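Local structure of uncharacterized protein TP-0789 domain-containing protein (Nitrosomonas europaea ATCC 19718, 3BUU) at residues A[181-186]-A[210-215]; A[188-193]-A[204-209]; A[29-34]-A[43-48]; A[103-108]-A[142-147]. The protein is of unknown function but belongs to the LolA superfamily, whose best-known members carry lipoproteins across the periplasm, so it may bind lipid-like or lipoprotein ligands. All blocks are in the same frame, centred on the assembly; numbering follows the deposited sequence.

How the contacts relate
Along the chain, contact 3 closes first, pairing strand 26-36 with strand 39-51 in a hairpin. Contact 4 closes next: helix 103-107 meets the segment that leads into strand 146-152, bridging 33 intervening residues. The last two are nested, with contact 2, the hairpin of strands 185-195 and 202-212, lying inside the loop closed by contact 1, where the turn after strand 170-182 meets the end of strand 202-212. Strands 202-212 and 26-36 are neighbours, so contacts 2 and 3 are stitched together by backbone bonds such as Asp206 N to Ala31 O. Ile106 of contact 4 packs against Leu205, Tyr207, Val30, Ile32 and Val48, bringing the short helix against both hairpins.

Contact 1. Residues A[181-186]-A[210-215]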
loop_
_atom_site.group_PDB
_atom_site.type_symbol
_atom_site.label_atom_id
_atom_site.label_comp_id
_atom_site.label_asym_id
_atom_site.label_seq_id
_atom_site.Cartn_x
_atom_site.Cartn_y
_atom_site.Cartn_z
ATOM N N ASN A 181 6.844 -10.326 -14.699
ATOM C CA ASN A 181 6.165 -9.701 -15.841
ATOM C C ASN A 181 4.641 -9.896 -15.696
ATOM O O ASN A 181 4.120 -11.014 -15.828
ATOM C CB ASN A 181 6.678 -10.279 -17.176
ATOM C CG ASN A 181 5.918 -9.724 -18.359
ATOM O OD1 ASN A 181 5.552 -8.539 -18.359
ATOM N ND2 ASN A 181 5.665 -10.540 -19.360
ATOM N N ILE A 182 3.929 -8.810 -15.382
ATOM C CA ILE A 182 2.510 -8.836 -15.095
ATOM C C ILE A 182 1.904 -7.620 -15.775
ATOM O O ILE A 182 2.274 -6.490 -15.439
ATOM C CB ILE A 182 2.270 -8.800 -13.574
ATOM C CG1 ILE A 182 2.827 -10.042 -12.860
ATOM C CG2 ILE A 182 0.788 -8.595 -13.271
ATOM C CD1 ILE A 182 2.952 -9.866 -11.364
ATOM N N LEU A 183 0.966 -7.821 -16.702
ATOM C CA LEU A 183 0.166 -6.715 -17.208
ATOM C C LEU A 183 0.992 -5.546 -17.691
ATOM O O LEU A 183 0.704 -4.386 -17.401
ATOM C CB LEU A 183 -0.868 -6.282 -16.154
ATOM C CG LEU A 183 -1.874 -7.381 -15.780
ATOM C CD1 LEU A 183 -2.680 -6.937 -14.548
ATOM C CD2 LEU A 183 -2.808 -7.725 -16.921
ATOM N N GLY A 184 2.004 -5.855 -18.502
ATOM C CA GLY A 184 2.747 -4.801 -19.191
ATOM C C GLY A 184 4.002 -4.294 -18.521
ATOM O O GLY A 184 4.714 -3.445 -19.118
ATOM N N GLU A 185 4.287 -4.734 -17.284
ATOM C CA GLU A 185 5.484 -4.256 -16.597
ATOM C C GLU A 185 6.105 -5.384 -15.815
ATOM O O GLU A 185 5.454 -6.366 -15.457
ATOM C CB GLU A 185 5.141 -3.135 -15.582
ATOM C CG GLU A 185 4.481 -1.914 -16.148
ATOM C CD GLU A 185 5.346 -1.016 -16.992
ATOM O OE1 GLU A 185 6.593 -1.113 -16.974
ATOM O OE2 GLU A 185 4.729 -0.134 -17.652
HETATM N N MSE A 186 7.387 -5.227 -15.466
HETATM C CA MSE A 186 7.998 -6.017 -14.393
HETATM C C MSE A 186 7.573 -5.369 -13.078
HETATM O O MSE A 186 8.013 -4.274 -12.759
HETATM C CB MSE A 186 9.509 -5.977 -14.533
HETATM C CG MSE A 186 10.008 -6.753 -15.752
HETATM SE SE MSE A 186 9.694 -8.623 -15.683
HETATM C CE MSE A 186 10.821 -9.049 -14.197
HETATM N N MSE A 210 -2.955 -11.024 -9.812
HETATM C CA MSE A 210 -3.337 -9.708 -10.239
HETATM C C MSE A 210 -4.064 -9.786 -11.578
HETATM O O MSE A 210 -3.554 -10.399 -12.511
HETATM C CB MSE A 210 -2.093 -8.841 -10.334
HETATM C CG MSE A 210 -2.401 -7.380 -10.502
HETATM SE SE MSE A 210 -0.809 -6.258 -10.548
HETATM C CE MSE A 210 -0.225 -6.490 -8.757
ATOM N N LYS A 211 -5.216 -9.153 -11.699
ATOM C CA LYS A 211 -5.931 -9.213 -12.969
ATOM C C LYS A 211 -6.752 -7.956 -13.101
ATOM O O LYS A 211 -7.301 -7.415 -12.126
ATOM C CB LYS A 211 -6.808 -10.443 -13.031
ATOM C CG LYS A 211 -7.844 -10.469 -12.006
ATOM C CD LYS A 211 -8.548 -11.795 -11.960
ATOM C CE LYS A 211 -7.762 -12.831 -11.247
ATOM N NZ LYS A 211 -8.500 -14.124 -11.191
ATOM N N LEU A 212 -6.878 -7.484 -14.342
ATOM C CA LEU A 212 -7.727 -6.308 -14.583
ATOM C C LEU A 212 -9.181 -6.684 -14.390
ATOM O O LEU A 212 -9.579 -7.825 -14.649
ATOM C CB LEU A 212 -7.448 -5.755 -15.984
ATOM C CG LEU A 212 -6.002 -5.198 -16.095
ATOM C CD1 LEU A 212 -5.651 -4.805 -17.515
ATOM C CD2 LEU A 212 -5.648 -4.120 -15.125
ATOM N N ARG A 213 -9.979 -5.750 -13.904
ATOM C CA ARG A 213 -11.376 -6.060 -13.602
ATOM C C ARG A 213 -12.153 -4.779 -13.706
ATOM O O ARG A 213 -11.687 -3.772 -13.201
ATOM C CB ARG A 213 -11.503 -6.615 -12.152
ATOM C CG ARG A 213 -12.899 -7.037 -11.841
ATOM C CD ARG A 213 -13.081 -7.943 -10.676
ATOM N NE ARG A 213 -14.515 -8.115 -10.439
ATOM C CZ ARG A 213 -15.029 -8.791 -9.424
ATOM N NH1 ARG A 213 -14.222 -9.384 -8.558
ATOM N NH2 ARG A 213 -16.344 -8.847 -9.254
ATOM N N ASP A 214 -13.340 -4.822 -14.287
ATOM C CA ASP A 214 -14.219 -3.666 -14.297
ATOM C C ASP A 214 -14.845 -3.484 -12.916
ATOM O O ASP A 214 -15.440 -4.424 -12.356
ATOM C CB ASP A 214 -15.294 -3.870 -15.369
ATOM C CG ASP A 214 -16.113 -2.636 -15.614
ATOM O OD1 ASP A 214 -15.689 -1.516 -15.271
ATOM O OD2 ASP A 214 -17.150 -2.780 -16.245
ATOM N N LEU A 215 -14.701 -2.298 -12.348
ATOM C CA LEU A 215 -15.188 -2.037 -11.004
ATOM C C LEU A 215 -16.147 -0.863 -11.064
ATOM O O LEU A 215 -15.732 0.300 -10.960
ATOM C CB LEU A 215 -14.028 -1.747 -10.039
ATOM C CG LEU A 215 -13.021 -2.922 -9.907
ATOM C CD1 LEU A 215 -11.835 -2.451 -9.060
ATOM C CD2 LEU A 215 -13.659 -4.133 -9.285
#
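Apolar packing joins Ile182 and Leu183 to Met210 and Leu212. Met210 is a selenomethionine, and its SE lies 3.9 Å from Ile182 CG2, the two side chains crossing at about a right angle. Ile182 presents that methyl because CG2 stands anti to its backbone N while CG1 lies beside the N, leaving the longer branch to lean on Thr189 of the next strand. Leu183 turns its two methyls toward the end of strand 202-212: CD1 sits 4.1 Å from Met210 CG and equally far from Leu212 CG, and CD2 meets Leu212 CD1 at 4.1 Å. The two leucines run past each other in opposite directions, side against side. Met210 also rests on Phe26 and Val28 of strand 26-36.

Within 181-186 the backbone closes on itself: Ile182 N donates to Glu185 O at 2.9 Å and Glu185 N to Ile182 O at 3.2 Å. Leu183 and Gly184 occupy the corners with positive phi (52° and 94°). The turn between strands 170-182 and 185-195 thus packs, mainly through side chains, on the end of strand 202-212; it belongs to a beta hairpin with a two-residue loop, Leu183-Gly184, in a type I' turn.

Contact 2. Residues A[188-193]-A[204-209]; sequences PTRIIM and VLDYSD
The antiparallel hairpin of strands 185-195 and 202-212 brings Arg190 opposite Asp206 in a non-hydrogen-bonded pair, and their side chains lie side by side in a salt bridge. Arg190 grips the carboxylate side-on: NE donates to Asp206 OD1 at 2.9 Å, almost straight and in the guanidinium plane, while NH2 reaches Asp206 OD2 at 3.0 Å from a tilted approach. Both oxygens use syn lone pairs. The bend at chi3 (-80°) of Arg190 turns the guanidinium along the carboxylate, and Val204 CG1 covers one of its faces, 3.4 Å from NE. A methionine in place of Arg190 would probably leave the carboxylate of Asp206 without this two-pronged charged partner.

The other face carries Ile191, Leu205 and Tyr207. Ile191 and Leu205 form a hydrogen-bonded pair, Leu205 N giving a bond of 2.8 Å to Ile191 O. In one of its two conformers Ile191 places CD1 4.2 Å from Tyr207 CE2, and the tyrosine hydroxyl is bonded to Arg20. Thr189 and Arg190 together face Glu177 in a classic beta bulge. Thr189 OG1, bonded to Asn178 O, also accepts from a water that donates to Asp206 OD1 at 2.9 Å.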
loop_
_atom_site.group_PDB
_atom_site.type_symbol
_atom_site.label_atom_id
_atom_site.label_comp_id
_atom_site.label_asym_id
_atom_site.label_seq_id
_atom_site.Cartn_x
_atom_site.Cartn_y
_atom_site.Cartn_z
ATOM N N PRO A 188 6.809 -5.498 -8.810
ATOM C CA PRO A 188 7.220 -6.174 -7.578
ATOM C C PRO A 188 6.057 -6.999 -7.031
ATOM O O PRO A 188 4.942 -6.518 -6.995
ATOM C CB PRO A 188 7.552 -5.012 -6.654
ATOM C CG PRO A 188 6.672 -3.857 -7.128
ATOM C CD PRO A 188 6.612 -4.036 -8.652
ATOM N N THR A 189 6.322 -8.230 -6.658
ATOM C CA THR A 189 5.289 -9.042 -6.073
ATOM C C THR A 189 5.486 -9.291 -4.593
ATOM O O THR A 189 4.633 -9.906 -3.955
ATOM C CB THR A 189 5.123 -10.378 -6.795
ATOM O OG1 THR A 189 6.270 -11.192 -6.564
ATOM C CG2 THR A 189 4.913 -10.177 -8.291
ATOM N N ARG A 190 6.582 -8.770 -4.027
ATOM C CA ARG A 190 6.810 -8.822 -2.611
ATOM C C ARG A 190 7.197 -7.446 -2.113
ATOM O O ARG A 190 8.038 -6.761 -2.723
ATOM C CB ARG A 190 7.909 -9.826 -2.303
ATOM C CG ARG A 190 8.286 -9.827 -0.834
ATOM C CD ARG A 190 9.214 -10.977 -0.530
ATOM N NE ARG A 190 8.414 -12.181 -0.396
ATOM C CZ ARG A 190 8.804 -13.272 0.248
ATOM N NH1 ARG A 190 10.042 -13.365 0.724
ATOM N NH2 ARG A 190 7.954 -14.271 0.396
ATOM N N ILE A 191 6.597 -7.036 -1.007
ATOM C CA ILE A 191 7.104 -5.867 -0.319
ATOM C C ILE A 191 7.372 -6.282 1.103
ATOM O O ILE A 191 6.588 -6.992 1.718
ATOM C CB ILE A 191 6.134 -4.657 -0.350
ATOM C CG1 ILE A 191 5.905 -4.130 -1.767
ATOM C CG2 ILE A 191 6.688 -3.525 0.526
ATOM C CD1 ILE A 191 4.719 -3.159 -1.871
ATOM N N ILE A 192 8.518 -5.845 1.613
ATOM C CA ILE A 192 8.905 -6.126 3.005
ATOM C C ILE A 192 8.894 -4.839 3.774
ATOM O O ILE A 192 9.583 -3.918 3.395
ATOM C CB ILE A 192 10.284 -6.795 3.063
ATOM C CG1 ILE A 192 10.322 -8.044 2.153
ATOM C CG2 ILE A 192 10.645 -7.150 4.501
ATOM C CD1 ILE A 192 11.002 -7.759 0.856
HETATM N N MSE A 193 8.108 -4.798 4.837
HETATM C CA MSE A 193 7.977 -3.603 5.687
HETATM C C MSE A 193 8.545 -3.904 7.049
HETATM O O MSE A 193 8.094 -4.826 7.724
HETATM C CB MSE A 193 6.523 -3.129 5.819
HETATM C CG MSE A 193 5.976 -2.584 4.489
HETATM SE SE MSE A 193 4.311 -1.643 4.672
HETATM C CE MSE A 193 4.269 -1.107 2.884
ATOM N N VAL A 204 5.883 -9.239 5.600
ATOM C CA VAL A 204 6.173 -9.620 4.226
ATOM C C VAL A 204 4.843 -9.730 3.500
ATOM O O VAL A 204 4.000 -10.580 3.846
ATOM C CB VAL A 204 7.004 -10.923 4.151
ATOM C CG1 VAL A 204 7.260 -11.314 2.713
ATOM C CG2 VAL A 204 8.304 -10.777 4.934
ATOM N N LEU A 205 4.659 -8.887 2.482
ATOM C CA LEU A 205 3.434 -8.824 1.673
ATOM C C LEU A 205 3.684 -9.448 0.335
ATOM O O LEU A 205 4.559 -8.982 -0.397
ATOM C CB LEU A 205 2.993 -7.365 1.436
ATOM C CG LEU A 205 2.599 -6.547 2.652
ATOM C CD1 LEU A 205 3.807 -6.071 3.442
ATOM C CD2 LEU A 205 1.783 -5.379 2.224
ATOM N N ASP A 206 2.934 -10.504 0.005
ATOM C CA ASP A 206 3.058 -11.143 -1.289
ATOM C C ASP A 206 1.769 -10.974 -2.074
ATOM O O ASP A 206 0.656 -11.291 -1.592
ATOM C CB ASP A 206 3.346 -12.635 -1.109
ATOM C CG ASP A 206 4.778 -12.884 -0.666
ATOM O OD1 ASP A 206 5.713 -12.337 -1.311
ATOM O OD2 ASP A 206 5.001 -13.617 0.306
ATOM N N TYR A 207 1.927 -10.495 -3.299
ATOM C CA TYR A 207 0.828 -10.163 -4.206
ATOM C C TYR A 207 0.679 -11.247 -5.219
ATOM O O TYR A 207 1.685 -11.620 -5.829
ATOM C CB TYR A 207 1.072 -8.828 -4.929
ATOM C CG TYR A 207 1.032 -7.700 -3.990
ATOM C CD1 TYR A 207 -0.091 -6.927 -3.895
ATOM C CD2 TYR A 207 2.139 -7.408 -3.151
ATOM C CE1 TYR A 207 -0.142 -5.836 -2.958
ATOM C CE2 TYR A 207 2.107 -6.365 -2.243
ATOM C CZ TYR A 207 0.970 -5.611 -2.128
ATOM O OH TYR A 207 0.979 -4.571 -1.219
ATOM N N SER A 208 -0.544 -11.723 -5.457
ATOM C CA SER A 208 -0.768 -12.827 -6.412
ATOM C C SER A 208 -2.066 -12.607 -7.139
ATOM O O SER A 208 -2.979 -11.907 -6.675
ATOM C CB SER A 208 -0.724 -14.155 -5.681
ATOM O OG SER A 208 -1.746 -14.265 -4.756
ATOM N N ASP A 209 -2.157 -13.291 -8.273
ATOM C CA ASP A 209 -3.337 -13.301 -9.133
ATOM C C ASP A 209 -3.850 -11.903 -9.445
ATOM O O ASP A 209 -5.059 -11.647 -9.382
ATOM C CB ASP A 209 -4.430 -14.157 -8.520
ATOM C CG ASP A 209 -5.462 -14.573 -9.572
ATOM O OD1 ASP A 209 -5.137 -14.586 -10.794
ATOM O OD2 ASP A 209 -6.608 -14.829 -9.218
HETATM O O HOH W 1 6.517 -12.714 -4.064
#

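Contact 3. Residues A[29-34]-A[43-48]; sequences NVAIRT and LYRYQV
Strands 29-34 and 44-48 run antiparallel, 161° between their directions and 4.7 Å apart, with Val30 opposite Tyr46 and Ile32 opposite Tyr44 as hydrogen-bonded pairs. Each pair makes both of its backbone bonds, among them Ile32 N to Tyr44 O at 2.8 Å.

On the face of Val30 and Ile32, the end of the isoleucine meets the tyrosine ring obliquely, CD1 standing 3.6 Å from Tyr46 CE2. Val30 CG2 touches Val48 CG2 at 3.9 Å. The other face is more polar. Leu43 lies alongside Arg33, its CD1 over the centre of the guanidinium at 3.8 Å from Arg33 CZ; with CG anti to the backbone N (chi1 159°), the leucine is swung toward that side chain. In this one of two Arg33 conformers, NH2 comes 3.6 Å from Arg45 NH2 with the planes nearly perpendicular, a like-charge contact probably eased by the salt bridge of Arg45 NE to Glu62. Asn29, also in one of two conformers, has its amide nearly coplanar with that of Gln47; a water donates to Asn29 OD1 and accepts from Gln47 NE2 at 3.0 Å. This is a regular antiparallel beta hairpin, one of those building the curved sheet characteristic of the LolA fold.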
loop_
_atom_site.group_PDB
_atom_site.type_symbol
_atom_site.label_atom_id
_atom_site.label_comp_id
_atom_site.label_asym_id
_atom_site.label_seq_id
_atom_site.Cartn_x
_atom_site.Cartn_y
_atom_site.Cartn_z
ATOM N N ASN A 29 -4.743 -10.464 -4.906
ATOM C CA ASN A 29 -4.705 -11.085 -3.569
ATOM C C ASN A 29 -3.420 -10.702 -2.873
ATOM O O ASN A 29 -2.358 -10.665 -3.490
ATOM C CB ASN A 29 -4.793 -12.619 -3.682
ATOM C CG ASN A 29 -6.029 -13.067 -4.434
ATOM O OD1 ASN A 29 -7.104 -12.455 -4.361
ATOM N ND2 ASN A 29 -5.873 -14.130 -5.188
ATOM N N VAL A 30 -3.531 -10.450 -1.571
ATOM C CA VAL A 30 -2.379 -10.073 -0.760
ATOM C C VAL A 30 -2.285 -10.947 0.466
ATOM O O VAL A 30 -3.261 -11.040 1.228
ATOM C CB VAL A 30 -2.464 -8.581 -0.309
ATOM C CG1 VAL A 30 -1.118 -8.156 0.283
ATOM C CG2 VAL A 30 -2.854 -7.679 -1.494
ATOM N N ALA A 31 -1.141 -11.590 0.650
ATOM C CA ALA A 31 -0.878 -12.387 1.851
ATOM C C ALA A 31 0.139 -11.604 2.670
ATOM O O ALA A 31 1.107 -11.106 2.104
ATOM C CB ALA A 31 -0.289 -13.725 1.483
ATOM N N ILE A 32 -0.099 -11.454 3.958
ATOM C CA ILE A 32 0.781 -10.663 4.806
ATOM C C ILE A 32 1.207 -11.565 5.963
ATOM O O ILE A 32 0.376 -12.030 6.747
ATOM C CB ILE A 32 0.124 -9.406 5.358
ATOM C CG1 ILE A 32 -0.468 -8.601 4.207
ATOM C CG2 ILE A 32 1.121 -8.615 6.185
ATOM C CD1 ILE A 32 -1.119 -7.248 4.644
ATOM N N ARG A 33 2.510 -11.803 6.062
ATOM C CA ARG A 33 3.103 -12.620 7.126
ATOM C C ARG A 33 3.971 -11.697 7.959
ATOM O O ARG A 33 4.976 -11.182 7.472
ATOM C CB ARG A 33 3.960 -13.728 6.500
ATOM C CG ARG A 33 3.172 -14.748 5.668
ATOM C CD ARG A 33 4.008 -15.900 5.063
ATOM N NE ARG A 33 3.187 -16.984 4.516
ATOM C CZ ARG A 33 2.564 -16.930 3.339
ATOM N NH1 ARG A 33 2.665 -15.850 2.553
ATOM N NH2 ARG A 33 1.841 -17.972 2.944
ATOM N N THR A 34 3.621 -11.531 9.231
ATOM C CA THR A 34 4.375 -10.673 10.129
ATOM C C THR A 34 5.011 -11.510 11.212
ATOM O O THR A 34 4.328 -12.373 11.787
ATOM C CB THR A 34 3.482 -9.631 10.783
ATOM O OG1 THR A 34 2.886 -8.807 9.770
ATOM C CG2 THR A 34 4.213 -8.753 11.741
ATOM N N LEU A 43 -1.065 -15.796 9.756
ATOM C CA LEU A 43 -1.015 -15.220 8.396
ATOM C C LEU A 43 -2.328 -14.432 8.162
ATOM O O LEU A 43 -3.361 -14.878 8.625
ATOM C CB LEU A 43 -0.888 -16.373 7.396
ATOM C CG LEU A 43 -1.292 -16.174 5.933
ATOM C CD1 LEU A 43 -0.324 -15.323 5.185
ATOM C CD2 LEU A 43 -1.425 -17.502 5.214
ATOM N N TYR A 44 -2.268 -13.283 7.494
ATOM C CA TYR A 44 -3.446 -12.565 7.067
ATOM C C TYR A 44 -3.521 -12.634 5.554
ATOM O O TYR A 44 -2.484 -12.588 4.865
ATOM C CB TYR A 44 -3.365 -11.094 7.513
ATOM C CG TYR A 44 -3.737 -10.848 8.967
ATOM C CD1 TYR A 44 -4.882 -10.157 9.268
ATOM C CD2 TYR A 44 -2.997 -11.380 10.040
ATOM C CE1 TYR A 44 -5.278 -9.921 10.580
ATOM C CE2 TYR A 44 -3.379 -11.162 11.360
ATOM C CZ TYR A 44 -4.531 -10.438 11.615
ATOM O OH TYR A 44 -4.943 -10.243 12.921
ATOM N N ARG A 45 -4.726 -12.756 5.019
ATOM C CA ARG A 45 -4.901 -12.699 3.571
ATOM C C ARG A 45 -6.076 -11.820 3.235
ATOM O O ARG A 45 -7.069 -11.794 3.998
ATOM C CB ARG A 45 -5.140 -14.103 3.000
ATOM C CG ARG A 45 -3.996 -15.084 3.113
ATOM C CD ARG A 45 -4.306 -16.287 2.219
ATOM N NE ARG A 45 -3.448 -17.428 2.494
ATOM C CZ ARG A 45 -2.347 -17.700 1.806
ATOM N NH1 ARG A 45 -1.960 -16.891 0.827
ATOM N NH2 ARG A 45 -1.613 -18.765 2.101
ATOM N N TYR A 46 -5.953 -11.119 2.105
ATOM C CA TYR A 46 -6.947 -10.159 1.667
ATOM C C TYR A 46 -7.187 -10.292 0.189
ATOM O O TYR A 46 -6.286 -10.627 -0.570
ATOM C CB TYR A 46 -6.450 -8.718 1.888
ATOM C CG TYR A 46 -6.113 -8.421 3.333
ATOM C CD1 TYR A 46 -7.040 -7.875 4.187
ATOM C CD2 TYR A 46 -4.835 -8.699 3.845
ATOM C CE1 TYR A 46 -6.728 -7.617 5.509
ATOM C CE2 TYR A 46 -4.526 -8.419 5.168
ATOM C CZ TYR A 46 -5.464 -7.892 5.976
ATOM O OH TYR A 46 -5.155 -7.633 7.291
ATOM N N GLN A 47 -8.398 -9.961 -0.239
ATOM C CA GLN A 47 -8.675 -9.712 -1.634
ATOM C C GLN A 47 -8.910 -8.221 -1.770
ATOM O O GLN A 47 -9.697 -7.647 -1.011
ATOM C CB GLN A 47 -9.927 -10.455 -2.105
ATOM C CG GLN A 47 -10.190 -10.133 -3.605
ATOM C CD GLN A 47 -11.566 -10.497 -4.113
ATOM O OE1 GLN A 47 -12.515 -9.726 -3.958
ATOM N NE2 GLN A 47 -11.671 -11.635 -4.773
ATOM N N VAL A 48 -8.260 -7.601 -2.752
ATOM C CA VAL A 48 -8.340 -6.158 -2.965
ATOM C C VAL A 48 -8.961 -5.877 -4.327
ATOM O O VAL A 48 -8.509 -6.438 -5.335
ATOM C CB VAL A 48 -6.944 -5.532 -2.890
ATOM C CG1 VAL A 48 -7.046 -4.034 -3.106
ATOM C CG2 VAL A 48 -6.334 -5.828 -1.526
HETATM O O HOH W 2 -9.537 -13.647 -4.430
#

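Contact 4. Residues A[103-108]-A[142-147]; sequences NGDIAR and VTYQKV
The polar link is a hydrogen bond from Tyr144 to Asp105. Tyr144 OH donates to Asp105 OD1 at 2.7 Å, using the syn lone pair of that oxygen, and OD1 lies at the edge of the ring, near its plane. Carboxylate and ring are turned only 22° from one another, although the two side chains cross at about a right angle. The chi1 rotation of Asp105 (-63°) carries the carboxylate out from the helix to the tyrosine hydroxyl. Its other oxygen, OD2, accepts from Ala102 N and pairs with Lys172. The same lysine is bonded to the tyrosine hydroxyl. A leucine in place of Asp105 would probably leave Tyr144 OH and Ala102 N without their acceptor and Lys172 without its carboxylate mate.

Close packing supplies the rest. Thr143 sits against the helix at Gly104, with OG1 3.4 Å from Gly104 CA; a CB on Gly104 would collide with that hydroxyl oxygen, and the close approach as it stands leaves no room for a side chain there. Arg108 CG passes 4.0 Å from Thr143 OG1, while the arginine's charged end pairs with Asp114.

Asp105, Tyr144 and Lys172 thus form a connected polar cluster. The lysine charge probably stabilises the carboxylate as an anion and strengthens the tyrosine bond, tying helix 103-107 to the approach to strand 146-152.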
loop_
_atom_site.group_PDB
_atom_site.type_symbol
_atom_site.label_atom_id
_atom_site.label_comp_id
_atom_site.label_asym_id
_atom_site.label_seq_id
_atom_site.Cartn_x
_atom_site.Cartn_y
_atom_site.Cartn_z
ATOM N N ASN A 103 -3.511 0.818 6.813
ATOM C CA ASN A 103 -4.662 0.662 5.920
ATOM C C ASN A 103 -4.373 1.177 4.513
ATOM O O ASN A 103 -4.692 0.517 3.528
ATOM C CB ASN A 103 -5.856 1.399 6.510
ATOM C CG ASN A 103 -6.441 0.696 7.723
ATOM O OD1 ASN A 103 -6.398 -0.525 7.819
ATOM N ND2 ASN A 103 -6.993 1.484 8.639
ATOM N N GLY A 104 -3.757 2.356 4.403
ATOM C CA GLY A 104 -3.502 2.926 3.090
ATOM C C GLY A 104 -2.494 2.127 2.287
ATOM O O GLY A 104 -2.532 2.211 1.049
ATOM N N ASP A 105 -1.618 1.356 2.935
ATOM C CA ASP A 105 -0.689 0.573 2.187
ATOM C C ASP A 105 -1.380 -0.481 1.339
ATOM O O ASP A 105 -0.844 -0.902 0.317
ATOM C CB ASP A 105 0.308 -0.133 3.121
ATOM C CG ASP A 105 1.194 0.785 3.914
ATOM O OD1 ASP A 105 1.460 1.906 3.445
ATOM O OD2 ASP A 105 1.639 0.349 5.013
ATOM N N ILE A 106 -2.558 -0.932 1.741
ATOM C CA ILE A 106 -3.293 -1.914 0.937
ATOM C C ILE A 106 -4.424 -1.275 0.162
ATOM O O ILE A 106 -4.701 -1.681 -0.979
ATOM C CB ILE A 106 -3.805 -3.042 1.839
ATOM C CG1 ILE A 106 -2.618 -3.630 2.584
ATOM C CG2 ILE A 106 -4.597 -4.087 1.044
ATOM C CD1 ILE A 106 -1.497 -4.181 1.716
ATOM N N ALA A 107 -5.048 -0.263 0.733
ATOM C CA ALA A 107 -6.246 0.281 0.120
ATOM C C ALA A 107 -5.959 1.270 -0.999
ATOM O O ALA A 107 -6.797 1.430 -1.870
ATOM C CB ALA A 107 -7.107 0.948 1.190
ATOM N N ARG A 108 -4.832 1.995 -0.929
ATOM C CA ARG A 108 -4.441 2.993 -1.964
ATOM C C ARG A 108 -3.717 2.264 -3.077
ATOM O O ARG A 108 -3.164 1.179 -2.887
ATOM C CB ARG A 108 -3.482 4.097 -1.451
ATOM C CG ARG A 108 -3.955 4.978 -0.294
ATOM C CD ARG A 108 -5.278 5.650 -0.514
ATOM N NE ARG A 108 -5.180 7.032 -0.988
ATOM C CZ ARG A 108 -6.235 7.822 -1.061
ATOM N NH1 ARG A 108 -7.422 7.360 -0.732
ATOM N NH2 ARG A 108 -6.115 9.052 -1.508
ATOM N N VAL A 142 -3.982 11.666 4.355
ATOM C CA VAL A 142 -3.291 10.677 3.557
ATOM C C VAL A 142 -2.545 9.748 4.503
ATOM O O VAL A 142 -2.557 9.908 5.749
ATOM C CB VAL A 142 -2.395 11.256 2.397
ATOM C CG1 VAL A 142 -3.215 12.118 1.460
ATOM C CG2 VAL A 142 -1.186 11.991 2.966
ATOM N N THR A 143 -1.953 8.694 3.968
ATOM C CA THR A 143 -1.428 7.656 4.823
ATOM C C THR A 143 -0.253 8.130 5.683
ATOM O O THR A 143 -0.149 7.741 6.851
ATOM C CB THR A 143 -1.105 6.394 4.017
ATOM O OG1 THR A 143 -2.216 6.067 3.177
ATOM C CG2 THR A 143 -0.796 5.182 4.896
ATOM N N TYR A 144 0.644 8.929 5.079
ATOM C CA TYR A 144 1.841 9.440 5.756
ATOM C C TYR A 144 2.031 10.888 5.527
ATOM O O TYR A 144 1.641 11.398 4.465
ATOM C CB TYR A 144 3.131 8.727 5.248
ATOM C CG TYR A 144 3.006 7.255 5.310
ATOM C CD1 TYR A 144 3.198 6.574 6.508
ATOM C CD2 TYR A 144 2.651 6.526 4.168
ATOM C CE1 TYR A 144 3.035 5.184 6.575
ATOM C CE2 TYR A 144 2.486 5.134 4.221
ATOM C CZ TYR A 144 2.683 4.486 5.441
ATOM O OH TYR A 144 2.516 3.128 5.558
ATOM N N GLN A 145 2.708 11.548 6.463
ATOM C CA GLN A 145 3.056 12.929 6.216
ATOM C C GLN A 145 4.274 13.089 5.320
ATOM O O GLN A 145 4.401 14.094 4.613
ATOM C CB GLN A 145 3.111 13.707 7.514
ATOM C CG GLN A 145 1.679 13.808 8.114
ATOM C CD GLN A 145 0.626 14.329 7.115
ATOM O OE1 GLN A 145 -0.176 13.548 6.537
ATOM N NE2 GLN A 145 0.657 15.631 6.875
ATOM N N LYS A 146 5.190 12.144 5.366
ATOM C CA LYS A 146 6.398 12.208 4.582
ATOM C C LYS A 146 6.868 10.806 4.264
ATOM O O LYS A 146 6.908 9.948 5.145
ATOM C CB LYS A 146 7.506 12.985 5.362
ATOM C CG LYS A 146 8.892 12.873 4.806
ATOM C CD LYS A 146 9.891 13.587 5.757
ATOM C CE LYS A 146 11.305 13.228 5.445
ATOM N NZ LYS A 146 12.212 14.072 6.277
ATOM N N VAL A 147 7.255 10.598 3.002
ATOM C CA VAL A 147 7.868 9.342 2.560
ATOM C C VAL A 147 9.122 9.721 1.764
ATOM O O VAL A 147 9.053 10.649 0.948
ATOM C CB VAL A 147 6.891 8.536 1.664
ATOM C CG1 VAL A 147 7.517 7.199 1.230
ATOM C CG2 VAL A 147 5.602 8.254 2.428
#